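Local coordinates for Exo-poly-alpha-D-galacturonosidase (Thermotoga maritima, PDB 3JUR), which probably hydrolyses the glycosidic bonds of polygalacturonate, the backbone of pectin, removing galacturonate units from the ends of the chains, at residues E52-Q57 with S78-H83; V263-G268 with E281-R286; R324-K329 with V376-L381; K387-I392 with V429-S434. One frame throughout, in Å; residues are numbered along the deposited sequence.

Contact 1. Residues E52-Q57 with S78-H83; sequences EELSKQ and SNIELH
Leu-54 and Ile-80 make the tight part of this contact, and a single methyl group carries it. Ile-80 CD1 lies 3.7 Å from Leu-54 CB and 4.1 Å from Ser-55 N, so the methyl rests against the flank of the helix rather than against a leucine tip. The torsions account for this: in Ile-80, CG1 stands anti to the carbonyl carbon (chi1 -60°), and a second bend at chi2 (-61°) brings CD1 up to the helix although the CB bond itself points across it. The Leu-54 side chain also touches Leu-62 of the neighbouring strand 60-64. Helix 44-57 lies here at the N-terminal end of the right-handed parallel beta-helix, covering hydrophobic side chains of an early coil, as a helix commonly does in pectin-degrading beta-helices. Strand 80-84 pairs in parallel with 60-64 and 125-128, its counterparts on the coils before and after. No hydrogen bond joins 52-57 to 78-83, and the nearest CA atoms, those of Ser-55 and Ile-80, are 7.3 Å apart, which fits a methyl set close against the helix surface, without backbone pairing. The other side of the helix is looser and faces solvent. Lys-56 NZ makes a weak salt bridge of 3.5 Å with Glu-53 OE1, and Gln-57 folds back so that its NE2 donates to Glu-53 O at 3.1 Å, fairly straight at nitrogen (159°) although NE2 sits well above the carbonyl plane. Glu-52 pairs with Lys-77, while on the strand side Glu-81 and His-83 both bond to Thr-128 OG1.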
loop_
_atom_site.group_PDB
_atom_site.type_symbol
_atom_site.label_atom_id
_atom_site.label_comp_id
_atom_site.label_asym_id
_atom_site.label_seq_id
_atom_site.Cartn_x
_atom_site.Cartn_y
_atom_site.Cartn_z
ATOM N N GLU D 52 60.796 5.872 -21.064
ATOM C CA GLU D 52 62.168 5.835 -20.560
ATOM C C GLU D 52 62.824 7.223 -20.554
ATOM O O GLU D 52 63.520 7.572 -19.600
ATOM C CB GLU D 52 63.010 4.803 -21.332
ATOM C CG GLU D 52 64.534 4.843 -21.085
ATOM C CD GLU D 52 64.935 4.740 -19.608
ATOM O OE1 GLU D 52 64.204 4.105 -18.810
ATOM O OE2 GLU D 52 65.996 5.299 -19.251
ATOM N N GLU D 53 62.590 8.012 -21.602
ATOM C CA GLU D 53 63.092 9.388 -21.637
ATOM C C GLU D 53 62.535 10.197 -20.463
ATOM O O GLU D 53 63.270 10.939 -19.816
ATOM C CB GLU D 53 62.777 10.067 -22.974
ATOM C CG GLU D 53 63.421 11.449 -23.168
ATOM C CD GLU D 53 64.917 11.385 -23.433
ATOM O OE1 GLU D 53 65.692 11.104 -22.491
ATOM O OE2 GLU D 53 65.321 11.635 -24.588
ATOM N N LEU D 54 61.244 10.035 -20.185
ATOM C CA LEU D 54 60.606 10.703 -19.047
ATOM C C LEU D 54 61.119 10.181 -17.715
ATOM O O LEU D 54 61.440 10.956 -16.819
ATOM C CB LEU D 54 59.085 10.549 -19.109
ATOM C CG LEU D 54 58.312 11.526 -19.991
ATOM C CD1 LEU D 54 56.910 10.991 -20.251
ATOM C CD2 LEU D 54 58.261 12.912 -19.359
ATOM N N SER D 55 61.187 8.857 -17.601
ATOM C CA SER D 55 61.663 8.185 -16.398
ATOM C C SER D 55 63.111 8.564 -16.068
ATOM O O SER D 55 63.473 8.682 -14.892
ATOM C CB SER D 55 61.530 6.672 -16.570
ATOM O OG SER D 55 61.847 5.992 -15.376
ATOM N N LYS D 56 63.922 8.759 -17.113
ATOM C CA LYS D 56 65.319 9.199 -16.996
ATOM C C LYS D 56 65.430 10.530 -16.244
ATOM O O LYS D 56 66.302 10.702 -15.388
ATOM C CB LYS D 56 65.943 9.342 -18.392
ATOM C CG LYS D 56 67.452 9.176 -18.440
ATOM C CD LYS D 56 68.029 9.520 -19.815
ATOM C CE LYS D 56 68.396 10.996 -19.920
ATOM N NZ LYS D 56 68.950 11.350 -21.255
ATOM N N GLN D 57 64.537 11.461 -16.571
ATOM C CA GLN D 57 64.515 12.788 -15.957
ATOM C C GLN D 57 63.825 12.808 -14.584
ATOM O O GLN D 57 63.963 13.776 -13.833
ATOM C CB GLN D 57 63.849 13.789 -16.905
ATOM C CG GLN D 57 64.645 14.073 -18.178
ATOM C CD GLN D 57 63.815 14.764 -19.245
ATOM O OE1 GLN D 57 63.941 15.968 -19.458
ATOM N NE2 GLN D 57 62.949 14.006 -19.912
ATOM N N SER D 78 57.112 4.360 -12.459
ATOM C CA SER D 78 56.785 5.343 -11.425
ATOM C C SER D 78 56.873 6.789 -11.923
ATOM O O SER D 78 57.756 7.124 -12.719
ATOM C CB SER D 78 57.704 5.161 -10.217
ATOM O OG SER D 78 57.316 4.039 -9.450
ATOM N N ASN D 79 55.949 7.628 -11.449
ATOM C CA ASN D 79 55.934 9.075 -11.744
ATOM C C ASN D 79 55.563 9.434 -13.182
ATOM O O ASN D 79 55.906 10.520 -13.674
ATOM C CB ASN D 79 57.261 9.742 -11.340
ATOM C CG ASN D 79 57.599 9.526 -9.882
ATOM O OD1 ASN D 79 56.801 9.835 -8.992
ATOM N ND2 ASN D 79 58.780 8.986 -9.628
ATOM N N ILE D 80 54.849 8.524 -13.839
ATOM C CA ILE D 80 54.445 8.688 -15.233
ATOM C C ILE D 80 52.936 8.898 -15.370
ATOM O O ILE D 80 52.130 8.126 -14.822
ATOM C CB ILE D 80 54.896 7.478 -16.111
ATOM C CG1 ILE D 80 56.426 7.310 -16.091
ATOM C CG2 ILE D 80 54.366 7.595 -17.550
ATOM C CD1 ILE D 80 57.236 8.490 -16.633
ATOM N N GLU D 81 52.571 9.952 -16.096
ATOM C CA GLU D 81 51.188 10.183 -16.500
ATOM C C GLU D 81 51.046 9.939 -18.000
ATOM O O GLU D 81 51.710 10.592 -18.810
ATOM C CB GLU D 81 50.748 11.607 -16.147
ATOM C CG GLU D 81 49.300 11.952 -16.532
ATOM C CD GLU D 81 48.976 13.427 -16.332
ATOM O OE1 GLU D 81 49.383 13.993 -15.293
ATOM O OE2 GLU D 81 48.313 14.025 -17.205
ATOM N N LEU D 82 50.198 8.982 -18.361
ATOM C CA LEU D 82 49.879 8.732 -19.757
ATOM C C LEU D 82 48.654 9.570 -20.146
ATOM O O LEU D 82 47.527 9.244 -19.774
ATOM C CB LEU D 82 49.635 7.235 -19.977
ATOM C CG LEU D 82 49.315 6.705 -21.380
ATOM C CD1 LEU D 82 50.479 6.895 -22.368
ATOM C CD2 LEU D 82 48.898 5.234 -21.302
ATOM N N HIS D 83 48.892 10.654 -20.883
ATOM C CA HIS D 83 47.837 11.603 -21.246
ATOM C C HIS D 83 47.315 11.320 -22.657
ATOM O O HIS D 83 47.994 11.587 -23.653
ATOM C CB HIS D 83 48.337 13.044 -21.093
ATOM C CG HIS D 83 47.286 14.086 -21.329
ATOM N ND1 HIS D 83 46.213 14.271 -20.481
ATOM C CD2 HIS D 83 47.153 15.011 -22.309
ATOM C CE1 HIS D 83 45.458 15.256 -20.937
ATOM N NE2 HIS D 83 46.006 15.722 -22.045
#

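Contact 2. Residues V263-G268 with E281-R286; sequences VVIKSG and EYILVR
No flat group takes part where Val-263 meets Val-285 and Ile-265 meets Ile-283; the flat groups are turned to the other side of strand 280-291. There the Tyr-282 ring meets the ring of Tyr-248 with planes only about 10° apart, and helix 6-16 touches the tyrosine through Glu-13 and Ile-14. Arg-286 forms salt bridges through NE to Glu-252 and through NH1 to Glu-11, so two carboxylates hold its guanidinium outside the hydrophobic interior. Inside, the valines reach toward each other tip to tip, Val-263 CG1 to Val-285 CG2 at 4.1 Å. The branches used differ: CG1 of Val-263 is anti to its own nitrogen (chi1 176°), whereas the touching CG2 of Val-285 is anti to the carbonyl carbon. One step along, Ile-265 CD1 approaches Ile-283 CG2 at 4.3 Å, a looser touch of methyl on methyl. The matching CA pairs, Val-263 with Val-285 and Ile-265 with Ile-283, lie 8.5 and 8.6 Å apart. Such near-equal spacing, with residue numbers rising on one segment as they fall on the other and no hydrogen bond between them, identifies two facing walls rather than neighbours in one sheet. All four side chains are buried, and Leu-299 touches both valines from the following coil, while Val-309 and Val-312 pack on Ile-265. Within its own sheet, the backbone of 263-265 hydrogen-bonds to strand 299-301. Inward-facing aliphatic rows from opposed sheets are the typical filling of the right-handed parallel beta-helix of glycoside hydrolase family 28.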
loop_
_atom_site.group_PDB
_atom_site.type_symbol
_atom_site.label_atom_id
_atom_site.label_comp_id
_atom_site.label_asym_id
_atom_site.label_seq_id
_atom_site.Cartn_x
_atom_site.Cartn_y
_atom_site.Cartn_z
ATOM N N VAL D 263 31.100 -2.896 -11.268
ATOM C CA VAL D 263 32.110 -2.634 -10.251
ATOM C C VAL D 263 32.116 -3.844 -9.315
ATOM O O VAL D 263 31.108 -4.133 -8.662
ATOM C CB VAL D 263 31.818 -1.330 -9.475
ATOM C CG1 VAL D 263 32.839 -1.116 -8.346
ATOM C CG2 VAL D 263 31.808 -0.146 -10.424
ATOM N N VAL D 264 33.252 -4.544 -9.271
ATOM C CA VAL D 264 33.365 -5.831 -8.580
ATOM C C VAL D 264 34.527 -5.836 -7.619
ATOM O O VAL D 264 35.676 -5.809 -8.044
ATOM C CB VAL D 264 33.691 -6.995 -9.545
ATOM C CG1 VAL D 264 32.916 -8.224 -9.145
ATOM C CG2 VAL D 264 33.468 -6.609 -11.000
ATOM N N ILE D 265 34.239 -5.940 -6.331
ATOM C CA ILE D 265 35.303 -5.924 -5.342
ATOM C C ILE D 265 35.721 -7.350 -4.987
ATOM O O ILE D 265 34.874 -8.202 -4.679
ATOM C CB ILE D 265 34.908 -5.104 -4.117
ATOM C CG1 ILE D 265 34.548 -3.686 -4.568
ATOM C CG2 ILE D 265 36.059 -5.049 -3.119
ATOM C CD1 ILE D 265 33.588 -3.001 -3.682
ATOM N N LYS D 266 37.032 -7.589 -5.053
ATOM C CA LYS D 266 37.620 -8.926 -4.929
ATOM C C LYS D 266 38.855 -8.910 -4.028
ATOM O O LYS D 266 39.296 -7.841 -3.592
ATOM C CB LYS D 266 37.976 -9.483 -6.319
ATOM C CG LYS D 266 36.817 -9.523 -7.308
ATOM C CD LYS D 266 37.268 -10.054 -8.663
ATOM C CE LYS D 266 36.137 -10.029 -9.687
ATOM N NZ LYS D 266 35.122 -11.093 -9.459
ATOM N N SER D 267 39.399 -10.093 -3.733
ATOM C CA SER D 267 40.594 -10.233 -2.884
ATOM C C SER D 267 41.222 -11.633 -2.950
ATOM O O SER D 267 41.730 -12.156 -1.946
ATOM C CB SER D 267 40.293 -9.852 -1.426
ATOM O OG SER D 267 39.281 -10.674 -0.878
ATOM N N GLY D 268 41.198 -12.230 -4.136
ATOM C CA GLY D 268 41.815 -13.537 -4.344
ATOM C C GLY D 268 40.859 -14.701 -4.154
ATOM O O GLY D 268 39.825 -14.584 -3.490
ATOM N N GLU D 281 39.379 -3.219 1.144
ATOM C CA GLU D 281 38.750 -2.472 2.226
ATOM C C GLU D 281 38.856 -0.965 2.013
ATOM O O GLU D 281 39.807 -0.477 1.393
ATOM C CB GLU D 281 39.330 -2.878 3.592
ATOM C CG GLU D 281 40.828 -2.664 3.730
ATOM C CD GLU D 281 41.361 -3.024 5.107
ATOM O OE1 GLU D 281 42.607 -3.172 5.235
ATOM O OE2 GLU D 281 40.546 -3.147 6.051
ATOM N N TYR D 282 37.867 -0.241 2.531
ATOM C CA TYR D 282 37.797 1.210 2.406
ATOM C C TYR D 282 37.721 1.624 0.940
ATOM O O TYR D 282 38.600 2.314 0.419
ATOM C CB TYR D 282 38.964 1.878 3.147
ATOM C CG TYR D 282 38.892 1.731 4.652
ATOM C CD1 TYR D 282 37.804 2.231 5.366
ATOM C CD2 TYR D 282 39.924 1.117 5.369
ATOM C CE1 TYR D 282 37.728 2.111 6.756
ATOM C CE2 TYR D 282 39.860 0.998 6.766
ATOM C CZ TYR D 282 38.750 1.495 7.442
ATOM O OH TYR D 282 38.666 1.390 8.811
ATOM N N ILE D 283 36.669 1.146 0.280
ATOM C CA ILE D 283 36.385 1.438 -1.122
ATOM C C ILE D 283 35.109 2.270 -1.175
ATOM O O ILE D 283 34.070 1.868 -0.633
ATOM C CB ILE D 283 36.161 0.148 -1.981
ATOM C CG1 ILE D 283 37.165 -0.978 -1.646
ATOM C CG2 ILE D 283 36.150 0.485 -3.484
ATOM C CD1 ILE D 283 38.612 -0.686 -1.973
ATOM N N LEU D 284 35.204 3.429 -1.822
ATOM C CA LEU D 284 34.082 4.335 -1.975
ATOM C C LEU D 284 33.677 4.381 -3.446
ATOM O O LEU D 284 34.496 4.682 -4.314
ATOM C CB LEU D 284 34.439 5.736 -1.447
ATOM C CG LEU D 284 33.386 6.844 -1.529
ATOM C CD1 LEU D 284 32.132 6.486 -0.706
ATOM C CD2 LEU D 284 33.982 8.152 -1.048
ATOM N N VAL D 285 32.416 4.047 -3.712
ATOM C CA VAL D 285 31.858 4.047 -5.067
ATOM C C VAL D 285 30.670 5.015 -5.074
ATOM O O VAL D 285 29.631 4.722 -4.475
ATOM C CB VAL D 285 31.395 2.622 -5.467
ATOM C CG1 VAL D 285 30.851 2.581 -6.910
ATOM C CG2 VAL D 285 32.546 1.625 -5.294
ATOM N N ARG D 286 30.822 6.175 -5.716
ATOM C CA ARG D 286 29.767 7.194 -5.638
ATOM C C ARG D 286 29.547 7.965 -6.940
ATOM O O ARG D 286 30.479 8.131 -7.745
ATOM C CB ARG D 286 30.056 8.172 -4.488
ATOM C CG ARG D 286 31.293 9.021 -4.709
ATOM C CD ARG D 286 31.572 9.935 -3.526
ATOM N NE ARG D 286 32.560 10.951 -3.866
ATOM C CZ ARG D 286 33.036 11.851 -3.009
ATOM N NH1 ARG D 286 32.634 11.849 -1.746
ATOM N NH2 ARG D 286 33.931 12.746 -3.413
#

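Contact 3. Residues R324-K329 with V376-L381; sequences RALRLK and VFVKNL
Leu-326 and Leu-328 face Val-376 and Val-378 across the interior of the right-handed parallel beta-helix, with no hydrogen bond between the segments. Leu-326 meets both valines tip to tip. Its CD2 is 3.9 Å from Val-378 CG2 and 4.1 Å from Val-376 CG1, so one methyl addresses two residues of the opposing strand. With CG anti to the backbone nitrogen (chi1 174°), the Leu-326 branch points at the valines, and chi2 turns CD2 to them. Leu-328 behaves differently: its CG is anti to the carbonyl carbon (chi1 -75°), and it slides alongside Val-376 in the opposite direction, CD2 passing 3.7 Å from Val-376 CG2. Val-376 thus divides its branches, CG1 to Leu-326 and CG2 to Leu-328. The CA atoms of Leu-326 and Val-378 are 9.2 Å apart, a separation suited to sheets that meet through side chains. Leu-299 and Phe-343 also press on Leu-326, so neighbouring coils contribute to the same core. The chain turns a corner at 325-326, and the side chains of Arg-324, Arg-327 and Lys-329, which turn away from the core, form a charged cluster. Arg-327 and Lys-329 both make salt bridges to Asp-261, and their Arg-Leu-Lys sequence resembles the Arg-Ile-Lys motif which in related polygalacturonases lines the substrate cleft. On the far strand, the Phe-377 ring stacks with Phe-342. The guanidinium of Arg-327 is sandwiched: Lys-329 CD lies 3.6 Å above the plane of one face, over its centre, and Arg-324 NH1 lies 3.5 Å above the plane on the opposite face.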
loop_
_atom_site.group_PDB
_atom_site.type_symbol
_atom_site.label_atom_id
_atom_site.label_comp_id
_atom_site.label_asym_id
_atom_site.label_seq_id
_atom_site.Cartn_x
_atom_site.Cartn_y
_atom_site.Cartn_z
ATOM N N ARG D 324 21.381 -7.022 -11.927
ATOM C CA ARG D 324 21.339 -6.920 -10.472
ATOM C C ARG D 324 21.931 -5.592 -10.033
ATOM O O ARG D 324 22.906 -5.104 -10.624
ATOM C CB ARG D 324 22.139 -8.059 -9.815
ATOM C CG ARG D 324 21.654 -9.443 -10.195
ATOM C CD ARG D 324 22.574 -10.577 -9.766
ATOM N NE ARG D 324 22.171 -11.767 -10.517
ATOM C CZ ARG D 324 22.597 -12.067 -11.740
ATOM N NH1 ARG D 324 23.501 -11.293 -12.350
ATOM N NH2 ARG D 324 22.130 -13.148 -12.345
ATOM N N ALA D 325 21.364 -5.017 -8.981
ATOM C CA ALA D 325 21.886 -3.763 -8.452
ATOM C C ALA D 325 23.033 -4.034 -7.483
ATOM O O ALA D 325 24.129 -3.483 -7.635
ATOM C CB ALA D 325 20.779 -2.947 -7.787
ATOM N N LEU D 326 22.767 -4.891 -6.495
ATOM C CA LEU D 326 23.741 -5.272 -5.480
ATOM C C LEU D 326 23.834 -6.796 -5.468
ATOM O O LEU D 326 22.819 -7.490 -5.356
ATOM C CB LEU D 326 23.331 -4.758 -4.090
ATOM C CG LEU D 326 24.181 -5.181 -2.873
ATOM C CD1 LEU D 326 25.631 -4.645 -2.943
ATOM C CD2 LEU D 326 23.539 -4.762 -1.559
ATOM N N ARG D 327 25.058 -7.301 -5.566
ATOM C CA ARG D 327 25.305 -8.730 -5.681
ATOM C C ARG D 327 26.492 -9.146 -4.807
ATOM O O ARG D 327 27.589 -8.632 -4.981
ATOM C CB ARG D 327 25.583 -9.052 -7.149
ATOM C CG ARG D 327 25.636 -10.528 -7.501
ATOM C CD ARG D 327 26.068 -10.686 -8.952
ATOM N NE ARG D 327 25.763 -12.025 -9.452
ATOM C CZ ARG D 327 26.234 -12.518 -10.592
ATOM N NH1 ARG D 327 27.034 -11.784 -11.360
ATOM N NH2 ARG D 327 25.906 -13.747 -10.961
ATOM N N LEU D 328 26.257 -10.057 -3.861
ATOM C CA LEU D 328 27.336 -10.704 -3.106
ATOM C C LEU D 328 27.401 -12.198 -3.463
ATOM O O LEU D 328 26.394 -12.911 -3.376
ATOM C CB LEU D 328 27.173 -10.494 -1.591
ATOM C CG LEU D 328 27.520 -9.120 -0.982
ATOM C CD1 LEU D 328 26.582 -8.008 -1.446
ATOM C CD2 LEU D 328 27.524 -9.179 0.533
ATOM N N LYS D 329 28.583 -12.648 -3.897
ATOM C CA LYS D 329 28.802 -14.030 -4.345
ATOM C C LYS D 329 29.958 -14.668 -3.588
ATOM O O LYS D 329 31.036 -14.078 -3.480
ATOM C CB LYS D 329 29.196 -14.091 -5.828
ATOM C CG LYS D 329 28.491 -13.152 -6.760
ATOM C CD LYS D 329 28.938 -13.385 -8.199
ATOM C CE LYS D 329 30.175 -12.561 -8.550
ATOM N NZ LYS D 329 30.425 -12.566 -10.024
ATOM N N VAL D 376 25.299 -6.191 6.039
ATOM C CA VAL D 376 25.074 -5.540 4.759
ATOM C C VAL D 376 23.878 -4.613 4.945
ATOM O O VAL D 376 22.827 -5.026 5.465
ATOM C CB VAL D 376 24.815 -6.566 3.614
ATOM C CG1 VAL D 376 24.652 -5.854 2.259
ATOM C CG2 VAL D 376 25.949 -7.595 3.537
ATOM N N PHE D 377 24.056 -3.356 4.546
ATOM C CA PHE D 377 23.078 -2.310 4.808
ATOM C C PHE D 377 22.653 -1.613 3.522
ATOM O O PHE D 377 23.481 -1.056 2.786
ATOM C CB PHE D 377 23.630 -1.308 5.841
ATOM C CG PHE D 377 24.175 -1.966 7.079
ATOM C CD1 PHE D 377 23.320 -2.380 8.099
ATOM C CD2 PHE D 377 25.541 -2.205 7.213
ATOM C CE1 PHE D 377 23.823 -3.018 9.242
ATOM C CE2 PHE D 377 26.054 -2.837 8.352
ATOM C CZ PHE D 377 25.189 -3.244 9.367
ATOM N N VAL D 378 21.354 -1.695 3.244
ATOM C CA VAL D 378 20.754 -1.032 2.109
ATOM C C VAL D 378 19.851 0.041 2.700
ATOM O O VAL D 378 18.959 -0.241 3.510
ATOM C CB VAL D 378 19.941 -2.005 1.212
ATOM C CG1 VAL D 378 19.243 -1.242 0.081
ATOM C CG2 VAL D 378 20.832 -3.094 0.622
ATOM N N LYS D 379 20.092 1.287 2.323
ATOM C CA LYS D 379 19.275 2.367 2.843
ATOM C C LYS D 379 18.967 3.347 1.732
ATOM O O LYS D 379 19.856 3.714 0.946
ATOM C CB LYS D 379 19.977 3.048 4.024
ATOM C CG LYS D 379 19.498 4.454 4.327
ATOM C CD LYS D 379 18.741 4.542 5.610
ATOM C CE LYS D 379 19.676 4.713 6.778
ATOM N NZ LYS D 379 18.940 5.164 7.991
ATOM N N ASN D 380 17.709 3.771 1.670
ATOM C CA ASN D 380 17.250 4.729 0.653
ATOM C C ASN D 380 17.496 4.250 -0.778
ATOM O O ASN D 380 17.975 5.005 -1.628
ATOM C CB ASN D 380 17.849 6.130 0.886
ATOM C CG ASN D 380 17.084 7.225 0.159
ATOM O OD1 ASN D 380 15.863 7.147 0.009
ATOM N ND2 ASN D 380 17.801 8.254 -0.299
ATOM N N LEU D 381 17.174 2.982 -1.028
ATOM C CA LEU D 381 17.184 2.439 -2.382
ATOM C C LEU D 381 15.823 2.661 -3.018
ATOM O O LEU D 381 14.778 2.441 -2.393
ATOM C CB LEU D 381 17.552 0.945 -2.383
ATOM C CG LEU D 381 17.341 0.099 -3.657
ATOM C CD1 LEU D 381 18.262 0.559 -4.799
ATOM C CD2 LEU D 381 17.547 -1.379 -3.357
#

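Contact 4. Residues K387-I392 with V429-S434; sequences KYAVRI and VIMNGS
At the C-terminal end of the beta-helix, a two-residue beta-hairpin sends Met-431 inward against Ala-389 and Val-390. The hairpin is a type I' turn, with Met-431 N bonded to Ser-434 O and Ser-434 N to Met-431 O, both at 2.9 Å; Asn-432 and Gly-433 occupy its corner with positive phi. The terminal methyl of the methionine makes the close contacts. Met-431 CE lies 3.8 Å from Ala-389 CB and 3.4 Å from Val-390 CG2, the second doubtfully short for two carbons. The side chains of Val-390 and Met-431 cross at about a right angle. With CG beside the backbone nitrogen (chi1 -79°), further bends at chi2 and chi3 bring CE to the corner where the chain turns at Ala-389. Ile-410, on strand 408-411, touches both Ala-389 and Met-431, so the coil between shares this packing. On the outer side of 387-392, Arg-391 CD lies over the centre of the Tyr-388 ring, 4.0 Å above its plane. Beyond the core, Ile-430 packs on Gly-433 of a second subunit, and Ser-434 OG bonds to Arg-435 N of a third. The geometry is that of a parallel beta-helix ending in an antiparallel hairpin, which here joins the tetramer interface.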
loop_
_atom_site.group_PDB
_atom_site.type_symbol
_atom_site.label_atom_id
_atom_site.label_comp_id
_atom_site.label_asym_id
_atom_site.label_seq_id
_atom_site.Cartn_x
_atom_site.Cartn_y
_atom_site.Cartn_z
ATOM N N LYS D 387 12.906 -10.260 -11.417
ATOM C CA LYS D 387 12.320 -11.537 -11.011
ATOM C C LYS D 387 12.250 -11.583 -9.488
ATOM O O LYS D 387 11.286 -12.109 -8.930
ATOM C CB LYS D 387 13.135 -12.715 -11.569
ATOM C CG LYS D 387 12.969 -12.887 -13.070
ATOM C CD LYS D 387 14.132 -13.622 -13.734
ATOM C CE LYS D 387 14.010 -13.507 -15.258
ATOM N NZ LYS D 387 15.114 -14.202 -15.987
ATOM N N TYR D 388 13.275 -11.021 -8.838
ATOM C CA TYR D 388 13.359 -10.926 -7.375
ATOM C C TYR D 388 13.722 -9.517 -6.921
ATOM O O TYR D 388 14.588 -8.874 -7.515
ATOM C CB TYR D 388 14.434 -11.870 -6.833
ATOM C CG TYR D 388 14.161 -13.333 -7.081
ATOM C CD1 TYR D 388 13.615 -14.136 -6.079
ATOM C CD2 TYR D 388 14.449 -13.912 -8.321
ATOM C CE1 TYR D 388 13.367 -15.487 -6.305
ATOM C CE2 TYR D 388 14.207 -15.264 -8.561
ATOM C CZ TYR D 388 13.668 -16.042 -7.551
ATOM O OH TYR D 388 13.426 -17.367 -7.796
ATOM N N ALA D 389 13.064 -9.035 -5.873
ATOM C CA ALA D 389 13.535 -7.822 -5.209
ATOM C C ALA D 389 14.695 -8.203 -4.293
ATOM O O ALA D 389 15.784 -7.628 -4.378
ATOM C CB ALA D 389 12.395 -7.150 -4.410
ATOM N N VAL D 390 14.455 -9.179 -3.423
ATOM C CA VAL D 390 15.466 -9.645 -2.470
ATOM C C VAL D 390 15.584 -11.177 -2.532
ATOM O O VAL D 390 14.614 -11.902 -2.276
ATOM C CB VAL D 390 15.149 -9.204 -1.023
ATOM C CG1 VAL D 390 16.234 -9.680 -0.061
ATOM C CG2 VAL D 390 14.990 -7.693 -0.921
ATOM N N ARG D 391 16.774 -11.653 -2.890
ATOM C CA ARG D 391 17.070 -13.073 -2.941
ATOM C C ARG D 391 18.338 -13.334 -2.125
ATOM O O ARG D 391 19.436 -12.936 -2.526
ATOM C CB ARG D 391 17.243 -13.516 -4.394
ATOM C CG ARG D 391 17.391 -15.021 -4.593
ATOM C CD ARG D 391 17.630 -15.335 -6.061
ATOM N NE ARG D 391 17.794 -16.764 -6.290
ATOM C CZ ARG D 391 17.945 -17.334 -7.485
ATOM N NH1 ARG D 391 17.972 -16.605 -8.598
ATOM N NH2 ARG D 391 18.078 -18.651 -7.563
ATOM N N ILE D 392 18.171 -13.968 -0.960
ATOM C CA ILE D 392 19.285 -14.174 -0.025
ATOM C C ILE D 392 19.378 -15.647 0.341
ATOM O O ILE D 392 18.449 -16.213 0.915
ATOM C CB ILE D 392 19.158 -13.287 1.256
ATOM C CG1 ILE D 392 19.248 -11.805 0.883
ATOM C CG2 ILE D 392 20.241 -13.666 2.308
ATOM C CD1 ILE D 392 18.785 -10.847 1.980
ATOM N N VAL D 429 9.849 0.028 4.649
ATOM C CA VAL D 429 10.022 -0.408 3.251
ATOM C C VAL D 429 8.688 -0.570 2.531
ATOM O O VAL D 429 7.681 -0.956 3.131
ATOM C CB VAL D 429 10.807 -1.749 3.108
ATOM C CG1 VAL D 429 12.243 -1.610 3.596
ATOM C CG2 VAL D 429 10.081 -2.879 3.841
ATOM N N ILE D 430 8.694 -0.260 1.239
ATOM C CA ILE D 430 7.566 -0.541 0.368
ATOM C C ILE D 430 8.069 -1.544 -0.664
ATOM O O ILE D 430 9.084 -1.312 -1.328
ATOM C CB ILE D 430 6.998 0.746 -0.298
ATOM C CG1 ILE D 430 6.571 1.765 0.772
ATOM C CG2 ILE D 430 5.836 0.402 -1.242
ATOM C CD1 ILE D 430 6.084 3.132 0.237
ATOM N N MET D 431 7.372 -2.669 -0.769
ATOM C CA MET D 431 7.751 -3.744 -1.681
ATOM C C MET D 431 6.545 -4.163 -2.482
ATOM O O MET D 431 5.599 -4.701 -1.915
ATOM C CB MET D 431 8.265 -4.957 -0.905
ATOM C CG MET D 431 9.675 -4.831 -0.434
ATOM S SD MET D 431 10.481 -6.448 -0.445
ATOM C CE MET D 431 12.124 -5.883 -0.816
ATOM N N ASN D 432 6.583 -3.921 -3.792
ATOM C CA ASN D 432 5.445 -4.181 -4.685
ATOM C C ASN D 432 4.101 -3.810 -4.045
ATOM O O ASN D 432 3.173 -4.620 -4.007
ATOM C CB ASN D 432 5.430 -5.648 -5.163
ATOM C CG ASN D 432 6.754 -6.082 -5.789
ATOM O OD1 ASN D 432 7.453 -5.297 -6.436
ATOM N ND2 ASN D 432 7.116 -7.340 -5.571
ATOM N N GLY D 433 4.015 -2.590 -3.514
ATOM C CA GLY D 433 2.757 -2.092 -2.961
ATOM C C GLY D 433 2.487 -2.372 -1.491
ATOM O O GLY D 433 1.612 -1.741 -0.898
ATOM N N SER D 434 3.229 -3.311 -0.907
ATOM C CA SER D 434 3.086 -3.641 0.511
ATOM C C SER D 434 4.014 -2.774 1.352
ATOM O O SER D 434 5.218 -2.733 1.115
ATOM C CB SER D 434 3.396 -5.123 0.765
ATOM O OG SER D 434 2.292 -5.949 0.447
#

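Overall arrangement
From the N terminus the four contacts follow one another in series; none nests or crosses. Contact 1 closes a 20-residue loop that joins helix 44-57 to the first coils. Contact 2 closes the shortest loop, 12 residues carrying helix 270-276, between facing walls near the centre of the chain. Contact 3 spans 46 residues and again bridges opposed walls, its centre about 13 Å from that of contact 2. Contact 4 closes a 36-residue loop at the C-terminal end, about 12 Å from contact 3, centre to centre. Contacts 1 and 4 lie about 52 Å apart between centres, so the set runs along the beta-helix from its helix-covered N-terminal end, through the core, to the subunit interface.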